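Local coordinates for protein dermonecrotic toxin (Pasteurella multocida, PDB 2EBF) that acts as a secreted dermonecrotic and mitogenic toxin that induces bone resorption, its C-terminal region carrying a thiol-protease-like catalytic triad, at residues E55-R60 against L115-E120; I64-G69 against E107-S112; P224-W229 against P239-E244; N279-G282 against E286-P289; Q584-L589 against L692-L697. All blocks are in the same frame, centred on the assembly; numbering follows the deposited sequence.

Interaction 1 (E55-R60 against L115-E120); sequences EVLKAR and LNAFRE
Ala117 presents its methyl group to the last turn of helix 54-60, where it meets both Arg60 and Leu57. Its CB lies 3.8 Å from the carbonyl oxygen Arg60 O and 4.0 Å from Arg60 CB, and Leu57 CD2 also reaches it at 4.0 Å. The same leucine methyl meets Phe118 as well: CD2 sits 4.1 Å from Phe118 CE2, at the edge of the ring and close to its plane, the two side chains running at about a right angle. One branch of Leu57 therefore serves two neighbours. Of the Arg60 side chain, CB does the touching; with CG anti to the carbonyl carbon (chi1 -72°), the further bends at chi2 and chi3 carry the guanidinium past the end of the helix. Its NH2 stays 6.2 Å from Glu120 OE1, too far for a bond, although opposite charges at that distance could still attract weakly.

Further out, Ile75 of helix 70-84 touches both Leu57 and Phe118, and Tyr105 of helix 88-108 meets the Phe118 ring edge to face. Trp52, from the loop before helix 54-60, touches both Arg60 and Glu120.

No hydrogen bond spans the pair, which is held by apolar packing. The segment axes approach to 9.7 Å, their directions 146° apart, so the helices run roughly antiparallel. Helix 54-60 thus packs on helix 115-129 within a bundle that also includes helices 70-84 and 88-108, consistent with the helical membrane localization domain.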
# COMPACT_ATOMS: atom_id res chain seq x y z
N GLU A 55 -16.09 33.92 3.16
CA GLU A 55 -16.72 35.19 3.56
C GLU A 55 -16.97 35.24 5.06
O GLU A 55 -16.77 36.27 5.70
CB GLU A 55 -18.03 35.45 2.82
CG GLU A 55 -17.90 35.75 1.33
CD GLU A 55 -17.08 37.00 1.00
OE1 GLU A 55 -17.01 37.95 1.81
OE2 GLU A 55 -16.50 37.02 -0.11
N VAL A 56 -17.41 34.13 5.61
CA VAL A 56 -17.66 34.06 7.04
C VAL A 56 -16.33 34.19 7.81
O VAL A 56 -16.23 34.96 8.78
CB VAL A 56 -18.43 32.77 7.40
CG1 VAL A 56 -18.33 32.48 8.87
CG2 VAL A 56 -19.89 32.90 7.00
N LEU A 57 -15.31 33.46 7.37
CA LEU A 57 -13.98 33.54 7.97
C LEU A 57 -13.46 34.98 8.00
O LEU A 57 -12.91 35.42 9.01
CB LEU A 57 -12.98 32.67 7.21
CG LEU A 57 -11.88 31.90 7.97
CD1 LEU A 57 -10.59 31.86 7.16
CD2 LEU A 57 -11.63 32.35 9.41
N LYS A 58 -13.64 35.69 6.88
CA LYS A 58 -13.17 37.06 6.68
C LYS A 58 -13.65 38.00 7.77
O LYS A 58 -12.89 38.87 8.21
CB LYS A 58 -13.64 37.59 5.32
CG LYS A 58 -12.66 37.38 4.18
CD LYS A 58 -13.41 37.06 2.89
CE LYS A 58 -12.82 37.77 1.69
NZ LYS A 58 -13.66 38.96 1.35
N ALA A 59 -14.90 37.85 8.17
CA ALA A 59 -15.47 38.69 9.22
C ALA A 59 -14.98 38.26 10.60
O ALA A 59 -14.69 39.10 11.44
CB ALA A 59 -17.00 38.68 9.16
N ARG A 60 -14.89 36.95 10.82
CA ARG A 60 -14.49 36.40 12.11
C ARG A 60 -13.01 36.65 12.41
O ARG A 60 -12.64 36.89 13.55
CB ARG A 60 -14.80 34.90 12.20
CG ARG A 60 -16.29 34.54 12.32
CD ARG A 60 -16.90 35.03 13.63
NE ARG A 60 -16.61 34.10 14.72
CZ ARG A 60 -17.52 33.51 15.49
NH1 ARG A 60 -18.82 33.74 15.34
NH2 ARG A 60 -17.11 32.68 16.44
N LEU A 115 -6.31 34.01 15.77
CA LEU A 115 -6.26 32.63 16.26
C LEU A 115 -7.57 32.05 16.77
O LEU A 115 -7.82 30.86 16.58
CB LEU A 115 -5.15 32.44 17.29
CG LEU A 115 -3.79 32.09 16.68
CD1 LEU A 115 -2.73 31.94 17.77
CD2 LEU A 115 -3.89 30.81 15.85
N ASN A 116 -8.41 32.85 17.43
CA ASN A 116 -9.73 32.37 17.84
C ASN A 116 -10.53 31.81 16.65
O ASN A 116 -11.09 30.71 16.73
CB ASN A 116 -10.54 33.46 18.54
CG ASN A 116 -10.18 33.63 20.01
OD1 ASN A 116 -9.29 32.94 20.53
ND2 ASN A 116 -10.86 34.54 20.69
N ALA A 117 -10.56 32.57 15.56
CA ALA A 117 -11.26 32.16 14.33
C ALA A 117 -10.63 30.91 13.71
O ALA A 117 -11.34 30.00 13.29
CB ALA A 117 -11.28 33.31 13.32
N PHE A 118 -9.30 30.88 13.65
CA PHE A 118 -8.58 29.78 13.00
C PHE A 118 -8.75 28.47 13.77
O PHE A 118 -8.94 27.40 13.18
CB PHE A 118 -7.09 30.12 12.82
CG PHE A 118 -6.82 31.15 11.73
CD1 PHE A 118 -5.51 31.48 11.40
CD2 PHE A 118 -7.86 31.76 11.03
CE1 PHE A 118 -5.24 32.43 10.40
CE2 PHE A 118 -7.59 32.70 10.03
CZ PHE A 118 -6.28 33.03 9.71
N ARG A 119 -8.70 28.55 15.09
CA ARG A 119 -8.91 27.37 15.94
C ARG A 119 -10.32 26.81 15.79
O ARG A 119 -10.51 25.58 15.76
CB ARG A 119 -8.62 27.69 17.41
CG ARG A 119 -7.13 27.93 17.70
CD ARG A 119 -6.92 28.26 19.17
NE ARG A 119 -5.50 28.21 19.53
CZ ARG A 119 -4.81 29.21 20.08
NH1 ARG A 119 -5.39 30.37 20.37
NH2 ARG A 119 -3.52 29.03 20.36
N GLU A 120 -11.30 27.70 15.71
CA GLU A 120 -12.68 27.27 15.52
C GLU A 120 -12.82 26.57 14.17
O GLU A 120 -13.43 25.51 14.08
CB GLU A 120 -13.66 28.44 15.64
CG GLU A 120 -15.06 28.15 15.05
CD GLU A 120 -15.83 27.05 15.78
OE1 GLU A 120 -16.88 26.57 15.26
OE2 GLU A 120 -15.39 26.67 16.89

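Interaction 2 (I64-G69 against E107-S112); sequences IGKPIG and ESQPSS
Lys66 and Ser112 mark the closest approach of the two backbones, and their CA atoms are still 10.4 Å apart, so the contact depends on a long side chain to bridge the gap. The segment 64-69 is irregular and finishes with Gly69 in the N-cap position of helix 70-84. Opposite it, helix 88-108 ends at Ser108; Gln109 leaves the helical conformation, and a type I turn follows from Gln109 to Ser112, closed by the bond from Ser112 N to Gln109 O (3.1 Å).

Lys66 spans the distance as a fully stretched chain: CG is anti to the backbone N (chi1 -161°), and the remaining torsions are all extended. The ammonium NZ faces two polar groups of the turn. It makes a weak hydrogen bond to Gln109 OE1 at 3.5 Å, the glutamine chain running past the lysine in the opposite direction, and lies 3.7 Å from Ser112 OG. Glu113 adds a long, weak ion pair to the same nitrogen. The charge thus has weak partners rather than one tight one, and the lysine tip is probably only moderately fixed.

Ser112 OG has firmer commitments: it is hydrogen-bonded to Tyr105 OH and caps the backbone N of Arg114. The hydroxyl thereby ties the outgoing turn to the helix that precedes it.

Taken together, these features are those of two neighbouring inter-helix connections at one end of a helical bundle, here in the membrane localization domain: a turn that joins consecutive helices, touched by a lysine from an adjacent loop.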
# COMPACT_ATOMS: atom_id res chain seq x y z
N ILE A 64 -8.77 45.06 12.74
CA ILE A 64 -9.02 46.45 12.27
C ILE A 64 -7.87 47.10 11.48
O ILE A 64 -8.08 47.59 10.37
CB ILE A 64 -9.52 47.36 13.43
CG1 ILE A 64 -10.97 46.99 13.80
CG2 ILE A 64 -9.45 48.84 13.03
CD1 ILE A 64 -11.46 47.58 15.13
N GLY A 65 -6.66 47.11 12.05
CA GLY A 65 -5.54 47.80 11.41
C GLY A 65 -4.62 46.91 10.60
O GLY A 65 -3.70 47.40 9.94
N LYS A 66 -4.88 45.61 10.63
CA LYS A 66 -4.00 44.60 10.04
C LYS A 66 -4.46 44.20 8.63
O LYS A 66 -5.56 43.68 8.46
CB LYS A 66 -3.95 43.37 10.95
CG LYS A 66 -2.76 42.45 10.72
CD LYS A 66 -2.81 41.27 11.69
CE LYS A 66 -1.59 40.37 11.54
NZ LYS A 66 -1.70 39.14 12.38
N PRO A 67 -3.60 44.45 7.61
CA PRO A 67 -3.91 43.95 6.27
C PRO A 67 -3.73 42.43 6.17
O PRO A 67 -3.06 41.82 7.02
CB PRO A 67 -2.89 44.67 5.38
CG PRO A 67 -1.75 44.99 6.29
CD PRO A 67 -2.34 45.21 7.65
N ILE A 68 -4.32 41.82 5.15
CA ILE A 68 -4.23 40.38 4.94
C ILE A 68 -2.83 39.98 4.45
O ILE A 68 -2.43 40.31 3.33
CB ILE A 68 -5.35 39.87 3.98
CG1 ILE A 68 -6.73 40.10 4.62
CG2 ILE A 68 -5.14 38.39 3.60
CD1 ILE A 68 -7.93 39.72 3.75
N GLY A 69 -2.10 39.28 5.32
CA GLY A 69 -0.77 38.76 4.99
C GLY A 69 -0.82 37.51 4.12
O GLY A 69 -1.90 37.02 3.79
N GLU A 107 1.69 28.10 15.29
CA GLU A 107 3.07 27.93 15.73
C GLU A 107 3.89 29.20 15.46
O GLU A 107 4.66 29.65 16.31
CB GLU A 107 3.67 26.70 15.04
CG GLU A 107 5.06 26.28 15.51
CD GLU A 107 5.61 25.10 14.72
OE1 GLU A 107 5.36 24.99 13.49
OE2 GLU A 107 6.33 24.27 15.33
N SER A 108 3.71 29.78 14.27
CA SER A 108 4.50 30.95 13.88
C SER A 108 3.99 32.29 14.44
O SER A 108 4.77 33.23 14.60
CB SER A 108 4.66 31.00 12.35
OG SER A 108 3.51 31.53 11.72
N GLN A 109 2.69 32.37 14.73
CA GLN A 109 2.09 33.59 15.28
C GLN A 109 1.20 33.32 16.50
O GLN A 109 -0.02 33.47 16.42
CB GLN A 109 1.27 34.34 14.22
CG GLN A 109 2.02 34.71 12.96
CD GLN A 109 1.31 35.80 12.17
OE1 GLN A 109 0.80 36.76 12.74
NE2 GLN A 109 1.29 35.65 10.85
N PRO A 110 1.80 32.92 17.64
CA PRO A 110 1.00 32.54 18.81
C PRO A 110 0.17 33.67 19.43
O PRO A 110 -0.76 33.40 20.20
CB PRO A 110 2.04 32.03 19.81
CG PRO A 110 3.31 32.67 19.39
CD PRO A 110 3.25 32.79 17.90
N SER A 111 0.49 34.92 19.11
CA SER A 111 -0.23 36.06 19.66
C SER A 111 -1.17 36.69 18.64
O SER A 111 -1.73 37.77 18.88
CB SER A 111 0.75 37.10 20.20
OG SER A 111 1.39 37.78 19.13
N SER A 112 -1.35 36.03 17.50
CA SER A 112 -2.22 36.57 16.47
C SER A 112 -3.64 36.64 16.98
O SER A 112 -4.15 35.68 17.57
CB SER A 112 -2.14 35.77 15.17
OG SER A 112 -3.07 36.27 14.23

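Interaction 3 (P224-W229 against P239-E244); sequences PAYESW and PGLLRE
Packing of an aromatic pair, Trp229 and Tyr226, against the backbone and side chains of helix 234-248 closes a short local excursion of the chain in the C2 region of the toxin. The six-membered end of the indole leads. Trp229 CH2 comes to 3.6 Å from Gly240 C and CZ3 to 3.5 Å from Leu241 N, a direct approach to the helix backbone at a residue that has no side chain to intervene. Glu244, one turn further on, comes from the opposite direction: its OE2 lies 3.2 Å from Trp229 CZ2, with carboxylate and indole planes 31° apart.

Tyr226 takes up the other side of the contact. Its CD1 sits over one face of the Trp229 ring, 3.7 Å above the plane and displaced toward the rim, while CE1 meets Leu241 CD2 at 3.6 Å, the two side chains crossing at about a right angle. The phenol OH is hydrogen-bonded to Thr291 of helix 288-300, which probably helps to fix the ring.

No hydrogen bond joins the two segments. Cohesion here rests on van der Waals packing of the rings against the helix backbone and Leu241, perhaps helped by attraction between the glutamate oxygen and the polarised C-H rim of the indole.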
# COMPACT_ATOMS: atom_id res chain seq x y z
N PRO A 224 44.38 18.02 4.17
CA PRO A 224 45.49 18.01 3.21
C PRO A 224 45.09 18.03 1.73
O PRO A 224 45.79 18.65 0.91
CB PRO A 224 46.22 16.70 3.53
CG PRO A 224 45.93 16.47 4.96
CD PRO A 224 44.53 16.96 5.18
N ALA A 225 43.97 17.39 1.39
CA ALA A 225 43.52 17.25 -0.00
C ALA A 225 43.14 18.56 -0.71
O ALA A 225 43.10 18.60 -1.94
CB ALA A 225 42.37 16.24 -0.10
N TYR A 226 42.86 19.61 0.06
CA TYR A 226 42.34 20.86 -0.50
C TYR A 226 43.26 22.06 -0.27
O TYR A 226 42.82 23.22 -0.33
CB TYR A 226 40.94 21.13 0.06
CG TYR A 226 40.04 19.93 -0.06
CD1 TYR A 226 39.46 19.59 -1.28
CD2 TYR A 226 39.79 19.10 1.04
CE1 TYR A 226 38.64 18.48 -1.41
CE2 TYR A 226 38.97 17.98 0.93
CZ TYR A 226 38.40 17.68 -0.30
OH TYR A 226 37.59 16.58 -0.44
N GLU A 227 44.54 21.79 -0.04
CA GLU A 227 45.51 22.85 0.20
C GLU A 227 45.90 23.61 -1.07
O GLU A 227 46.18 24.80 -1.01
CB GLU A 227 46.72 22.32 0.96
CG GLU A 227 46.57 22.51 2.47
CD GLU A 227 46.99 21.31 3.30
OE1 GLU A 227 46.38 21.09 4.37
OE2 GLU A 227 47.93 20.58 2.88
N SER A 228 45.88 22.93 -2.22
CA SER A 228 46.12 23.59 -3.51
C SER A 228 44.96 24.51 -3.93
O SER A 228 45.12 25.36 -4.81
CB SER A 228 46.41 22.57 -4.61
OG SER A 228 45.28 21.75 -4.87
N TRP A 229 43.81 24.35 -3.28
CA TRP A 229 42.60 25.11 -3.60
C TRP A 229 42.57 26.49 -2.95
O TRP A 229 41.97 27.42 -3.50
CB TRP A 229 41.35 24.33 -3.20
CG TRP A 229 41.13 23.09 -4.01
CD1 TRP A 229 42.05 22.39 -4.73
CD2 TRP A 229 39.89 22.38 -4.14
NE1 TRP A 229 41.47 21.31 -5.33
CE2 TRP A 229 40.14 21.27 -4.98
CE3 TRP A 229 38.60 22.57 -3.64
CZ2 TRP A 229 39.14 20.36 -5.33
CZ3 TRP A 229 37.60 21.67 -3.99
CH2 TRP A 229 37.88 20.57 -4.83
N PRO A 239 31.96 24.92 -4.17
CA PRO A 239 31.91 25.05 -5.63
C PRO A 239 32.95 24.20 -6.35
O PRO A 239 32.70 23.72 -7.46
CB PRO A 239 32.20 26.54 -5.86
CG PRO A 239 31.88 27.20 -4.57
CD PRO A 239 32.26 26.21 -3.52
N GLY A 240 34.11 24.03 -5.71
CA GLY A 240 35.19 23.22 -6.25
C GLY A 240 34.84 21.75 -6.31
O GLY A 240 35.04 21.10 -7.34
N LEU A 241 34.31 21.23 -5.21
CA LEU A 241 33.90 19.82 -5.11
C LEU A 241 32.92 19.43 -6.20
O LEU A 241 33.05 18.37 -6.81
CB LEU A 241 33.31 19.53 -3.73
CG LEU A 241 34.20 19.76 -2.51
CD1 LEU A 241 33.36 20.00 -1.28
CD2 LEU A 241 35.14 18.59 -2.28
N LEU A 242 31.95 20.30 -6.47
CA LEU A 242 30.95 20.06 -7.50
C LEU A 242 31.51 20.15 -8.93
O LEU A 242 31.36 19.22 -9.71
CB LEU A 242 29.76 21.02 -7.34
CG LEU A 242 28.97 20.98 -6.03
CD1 LEU A 242 27.70 21.80 -6.18
CD2 LEU A 242 28.64 19.55 -5.59
N ARG A 243 32.17 21.26 -9.25
CA ARG A 243 32.77 21.47 -10.57
C ARG A 243 33.71 20.32 -10.95
O ARG A 243 33.69 19.84 -12.09
CB ARG A 243 33.51 22.82 -10.61
CG ARG A 243 34.13 23.17 -11.96
CD ARG A 243 34.26 24.68 -12.16
NE ARG A 243 34.97 25.36 -11.07
CZ ARG A 243 34.39 26.16 -10.17
NH1 ARG A 243 33.08 26.41 -10.22
NH2 ARG A 243 35.12 26.72 -9.22
N GLU A 244 34.51 19.88 -9.99
CA GLU A 244 35.44 18.78 -10.21
C GLU A 244 34.72 17.45 -10.36
O GLU A 244 35.16 16.58 -11.10
CB GLU A 244 36.51 18.73 -9.12
CG GLU A 244 37.45 19.93 -9.13
CD GLU A 244 38.91 19.57 -8.91
OE1 GLU A 244 39.29 18.39 -9.15
OE2 GLU A 244 39.69 20.47 -8.52

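Interaction 4 (N279-G282 against E286-P289); sequences NQVG and ELYP
Glu286 and Gly282 close a tight, hairpin-like reversal of the chain that leads into helix 288-300, three residues separating its two arms. The central polar interaction is a side-chain to backbone hydrogen bond: Gly282 N donates to Glu286 OE2 at 2.7 Å, nearly straight at 162°, and meets the oxygen from above the carboxylate plane, 41° out of it. The glutamate gets there by bending back: a chi1 of -156° carries CG away from the backbone N, and a turn at chi2 brings the carboxylate towards the first arm although its CB points away from it. Its CG also lies over one face of the Tyr288 ring. Val281 CA, 3.1 Å from Glu286 OE2, sits beside the same oxygen.

A weaker backbone contact lies nearby. Glu286 CA forms a CA-H...O contact with Gln280 O at 3.2 Å, although no hydrogen bond joins one backbone to the other. Gly282 has a positive phi, which favours glycine, and Glu286 shares that sign.

The apolar contact is between Val281 CG2 and Leu287 CD2, at 4.2 Å. The other leucine methyl, CD1, packs at van der Waals distance, 3.6 Å from Asn279 O.

Buried Asn279 completes the contact. Its ND2 is hydrogen-bonded to Ser275 O, earlier in the same loop, which probably helps to set the rotation of the amide, with OD1 facing Pro289. That oxygen rests against the proline ring: Asn279 OD1 is 3.4 Å from Pro289 CG.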
# COMPACT_ATOMS: atom_id res chain seq x y z
N ASN A 279 35.78 5.99 -2.08
CA ASN A 279 36.29 7.36 -2.05
C ASN A 279 37.49 7.54 -1.12
O ASN A 279 37.34 7.81 0.07
CB ASN A 279 35.16 8.34 -1.69
CG ASN A 279 34.01 8.28 -2.67
OD1 ASN A 279 34.07 8.83 -3.77
ND2 ASN A 279 32.95 7.59 -2.28
N GLN A 280 38.68 7.39 -1.69
CA GLN A 280 39.91 7.60 -0.94
C GLN A 280 40.87 8.49 -1.72
O GLN A 280 40.79 8.57 -2.95
CB GLN A 280 40.57 6.26 -0.57
CG GLN A 280 41.00 5.39 -1.75
CD GLN A 280 39.92 4.42 -2.21
OE1 GLN A 280 39.12 3.95 -1.40
NE2 GLN A 280 39.92 4.10 -3.50
N VAL A 281 41.76 9.17 -1.00
CA VAL A 281 42.82 9.95 -1.64
C VAL A 281 43.59 9.04 -2.61
O VAL A 281 44.07 7.97 -2.23
CB VAL A 281 43.78 10.60 -0.60
CG1 VAL A 281 44.90 11.36 -1.29
CG2 VAL A 281 43.01 11.53 0.35
N GLY A 282 43.66 9.47 -3.87
CA GLY A 282 44.35 8.71 -4.92
C GLY A 282 43.53 7.58 -5.51
O GLY A 282 44.00 6.85 -6.39
N GLU A 286 38.35 9.52 -5.76
CA GLU A 286 39.02 10.45 -4.83
C GLU A 286 38.19 10.69 -3.56
O GLU A 286 37.29 9.91 -3.25
CB GLU A 286 39.37 11.77 -5.55
CG GLU A 286 40.52 12.57 -4.93
CD GLU A 286 41.87 11.88 -5.02
OE1 GLU A 286 42.21 11.32 -6.09
OE2 GLU A 286 42.61 11.92 -4.01
N LEU A 287 38.49 11.76 -2.82
CA LEU A 287 37.82 11.99 -1.55
C LEU A 287 36.58 12.87 -1.67
O LEU A 287 35.70 12.82 -0.81
CB LEU A 287 38.81 12.58 -0.53
CG LEU A 287 38.50 12.41 0.97
CD1 LEU A 287 38.55 10.94 1.41
CD2 LEU A 287 39.45 13.26 1.81
N TYR A 288 36.50 13.64 -2.75
CA TYR A 288 35.59 14.79 -2.86
C TYR A 288 34.09 14.52 -2.66
O TYR A 288 33.42 15.29 -1.96
CB TYR A 288 35.82 15.56 -4.17
CG TYR A 288 37.27 15.70 -4.56
CD1 TYR A 288 38.25 16.00 -3.61
CD2 TYR A 288 37.67 15.55 -5.89
CE1 TYR A 288 39.60 16.12 -3.98
CE2 TYR A 288 39.01 15.68 -6.26
CZ TYR A 288 39.96 15.96 -5.30
OH TYR A 288 41.29 16.08 -5.67
N PRO A 289 33.55 13.43 -3.25
CA PRO A 289 32.13 13.15 -3.02
C PRO A 289 31.88 12.79 -1.57
O PRO A 289 30.85 13.18 -1.02
CB PRO A 289 31.85 11.94 -3.93
CG PRO A 289 32.99 11.89 -4.89
CD PRO A 289 34.16 12.41 -4.14

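Interaction 5 (Q584-L589 against L692-L697); sequences QSRLPL and LDTTIL
The guanidinium of Arg586 has Leu697 CD1 over one face, 3.2 Å above the plane and shifted toward the rim, and the carboxylate of Asp693 at its edge. The two charged groups are nearly coplanar, their planes 6° apart, and form a bidentate, end-on salt bridge within the C3 region of the toxin, joining helix 583-591 to the loop before strand 697-700, an edge strand of the six-stranded antiparallel sheet. Arg586 NH1 donates to Asp693 OD1 at 2.9 Å, and the bond is almost straight (173°); the second, from NH2 to OD2 at 2.8 Å, is about as linear. Each oxygen uses its syn lone pair, which should hold the two groups nearly in one plane.

The arginine reaches out from the helix as a chain extended from CG to NE, crossing Leu697 at about a right angle. Asp693 swings its carboxylate to meet it, chi1 of -154° placing CG beside the carbonyl carbon.

More charge gathers round this pair. Glu707 of helix 701-711 makes a salt bridge with Arg586 NH2 and Glu583 another with NH1, so three carboxylates share one guanidinium; such company should favour its positive charge. His684 adds a weak hydrogen bond to Asp693 OD2. Leu697 also touches Trp704 and is hydrogen-bonded through its backbone to Asp681, where strand 697-700 pairs antiparallel with 676-681.

Within the loop, Asp693 OD1 has a further, weak partner in the backbone: Thr694 N donates to it at 2.8 Å.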
# COMPACT_ATOMS: atom_id res chain seq x y z
N GLN A 584 -37.78 -13.12 -17.49
CA GLN A 584 -36.93 -12.89 -18.66
C GLN A 584 -35.60 -12.23 -18.30
O GLN A 584 -34.54 -12.71 -18.70
CB GLN A 584 -37.68 -12.08 -19.73
CG GLN A 584 -36.87 -11.87 -21.02
CD GLN A 584 -37.66 -11.22 -22.15
OE1 GLN A 584 -37.60 -11.68 -23.30
NE2 GLN A 584 -38.41 -10.16 -21.84
N SER A 585 -35.65 -11.14 -17.53
CA SER A 585 -34.44 -10.42 -17.13
C SER A 585 -33.57 -11.25 -16.19
O SER A 585 -32.34 -11.16 -16.23
CB SER A 585 -34.78 -9.06 -16.49
OG SER A 585 -35.42 -9.21 -15.23
N ARG A 586 -34.21 -12.07 -15.36
CA ARG A 586 -33.49 -12.93 -14.42
C ARG A 586 -32.80 -14.14 -15.05
O ARG A 586 -31.88 -14.70 -14.45
CB ARG A 586 -34.44 -13.41 -13.32
CG ARG A 586 -35.02 -12.31 -12.45
CD ARG A 586 -36.03 -12.89 -11.45
NE ARG A 586 -36.75 -11.86 -10.72
CZ ARG A 586 -38.07 -11.68 -10.75
NH1 ARG A 586 -38.85 -12.47 -11.49
NH2 ARG A 586 -38.62 -10.71 -10.04
N LEU A 587 -33.22 -14.55 -16.25
CA LEU A 587 -32.65 -15.77 -16.85
C LEU A 587 -31.12 -15.75 -16.99
O LEU A 587 -30.45 -16.69 -16.55
CB LEU A 587 -33.35 -16.14 -18.17
CG LEU A 587 -32.97 -17.48 -18.80
CD1 LEU A 587 -33.31 -18.65 -17.89
CD2 LEU A 587 -33.67 -17.63 -20.13
N PRO A 588 -30.54 -14.67 -17.58
CA PRO A 588 -29.07 -14.59 -17.63
C PRO A 588 -28.37 -14.78 -16.28
O PRO A 588 -27.35 -15.47 -16.21
CB PRO A 588 -28.83 -13.17 -18.16
CG PRO A 588 -30.03 -12.90 -19.00
CD PRO A 588 -31.17 -13.53 -18.26
N LEU A 589 -28.93 -14.21 -15.21
CA LEU A 589 -28.34 -14.32 -13.88
C LEU A 589 -28.26 -15.78 -13.45
O LEU A 589 -27.30 -16.19 -12.81
CB LEU A 589 -29.12 -13.50 -12.85
CG LEU A 589 -29.40 -12.03 -13.20
CD1 LEU A 589 -30.22 -11.36 -12.09
CD2 LEU A 589 -28.11 -11.26 -13.47
N LEU A 692 -47.24 -9.30 -13.54
CA LEU A 692 -47.39 -10.72 -13.81
C LEU A 692 -46.22 -11.57 -13.28
O LEU A 692 -45.93 -12.65 -13.80
CB LEU A 692 -47.62 -10.95 -15.31
CG LEU A 692 -46.66 -10.36 -16.35
CD1 LEU A 692 -45.72 -11.43 -16.88
CD2 LEU A 692 -47.46 -9.74 -17.50
N ASP A 693 -45.57 -11.08 -12.22
CA ASP A 693 -44.38 -11.74 -11.69
C ASP A 693 -44.70 -13.08 -11.05
O ASP A 693 -45.80 -13.28 -10.51
CB ASP A 693 -43.64 -10.84 -10.69
CG ASP A 693 -42.16 -11.15 -10.60
OD1 ASP A 693 -41.69 -12.07 -11.31
OD2 ASP A 693 -41.44 -10.49 -9.82
N THR A 694 -43.74 -14.00 -11.14
CA THR A 694 -43.79 -15.30 -10.47
C THR A 694 -43.97 -15.12 -8.95
O THR A 694 -43.53 -14.12 -8.39
CB THR A 694 -42.48 -16.09 -10.77
OG1 THR A 694 -42.60 -17.43 -10.29
CG2 THR A 694 -41.25 -15.44 -10.11
N THR A 695 -44.62 -16.08 -8.29
CA THR A 695 -44.84 -16.03 -6.84
C THR A 695 -43.61 -16.45 -6.02
O THR A 695 -43.47 -16.05 -4.87
CB THR A 695 -46.01 -16.94 -6.41
OG1 THR A 695 -45.82 -18.24 -6.97
CG2 THR A 695 -47.34 -16.37 -6.88
N ILE A 696 -42.75 -17.27 -6.61
CA ILE A 696 -41.56 -17.75 -5.90
C ILE A 696 -40.32 -17.26 -6.62
O ILE A 696 -40.08 -17.62 -7.79
CB ILE A 696 -41.52 -19.31 -5.79
CG1 ILE A 696 -42.79 -19.85 -5.10
CG2 ILE A 696 -40.25 -19.79 -5.06
CD1 ILE A 696 -43.01 -21.34 -5.34
N LEU A 697 -39.55 -16.42 -5.94
CA LEU A 697 -38.33 -15.84 -6.50
C LEU A 697 -37.11 -16.72 -6.26
O LEU A 697 -36.74 -17.00 -5.12
CB LEU A 697 -38.09 -14.44 -5.90
CG LEU A 697 -36.83 -13.69 -6.35
CD1 LEU A 697 -36.76 -13.52 -7.87
CD2 LEU A 697 -36.77 -12.32 -5.67

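Two of these contacts form one pair of neighbours and two another, while the fifth stands alone. Interactions 1 and 2, centres 12 Å apart, share the membrane localization domain and touch where Leu115 CD1 meets Gln109 O at 3.4 Å; bound glucose lies about 12 Å from the Phe118 side chain and about 11 Å from that of Gln109. Interactions 3 and 4, 11 Å between centres, join in the C2 region, where Tyr226 OH is 3.3 Å from Tyr288 CD1. Interaction 5 belongs to the C3 region, which also holds the phosphonate pocket and the Cys620-Cys626 disulfide; its centre is 59 Å from interaction 1 and 85 Å from interaction 3.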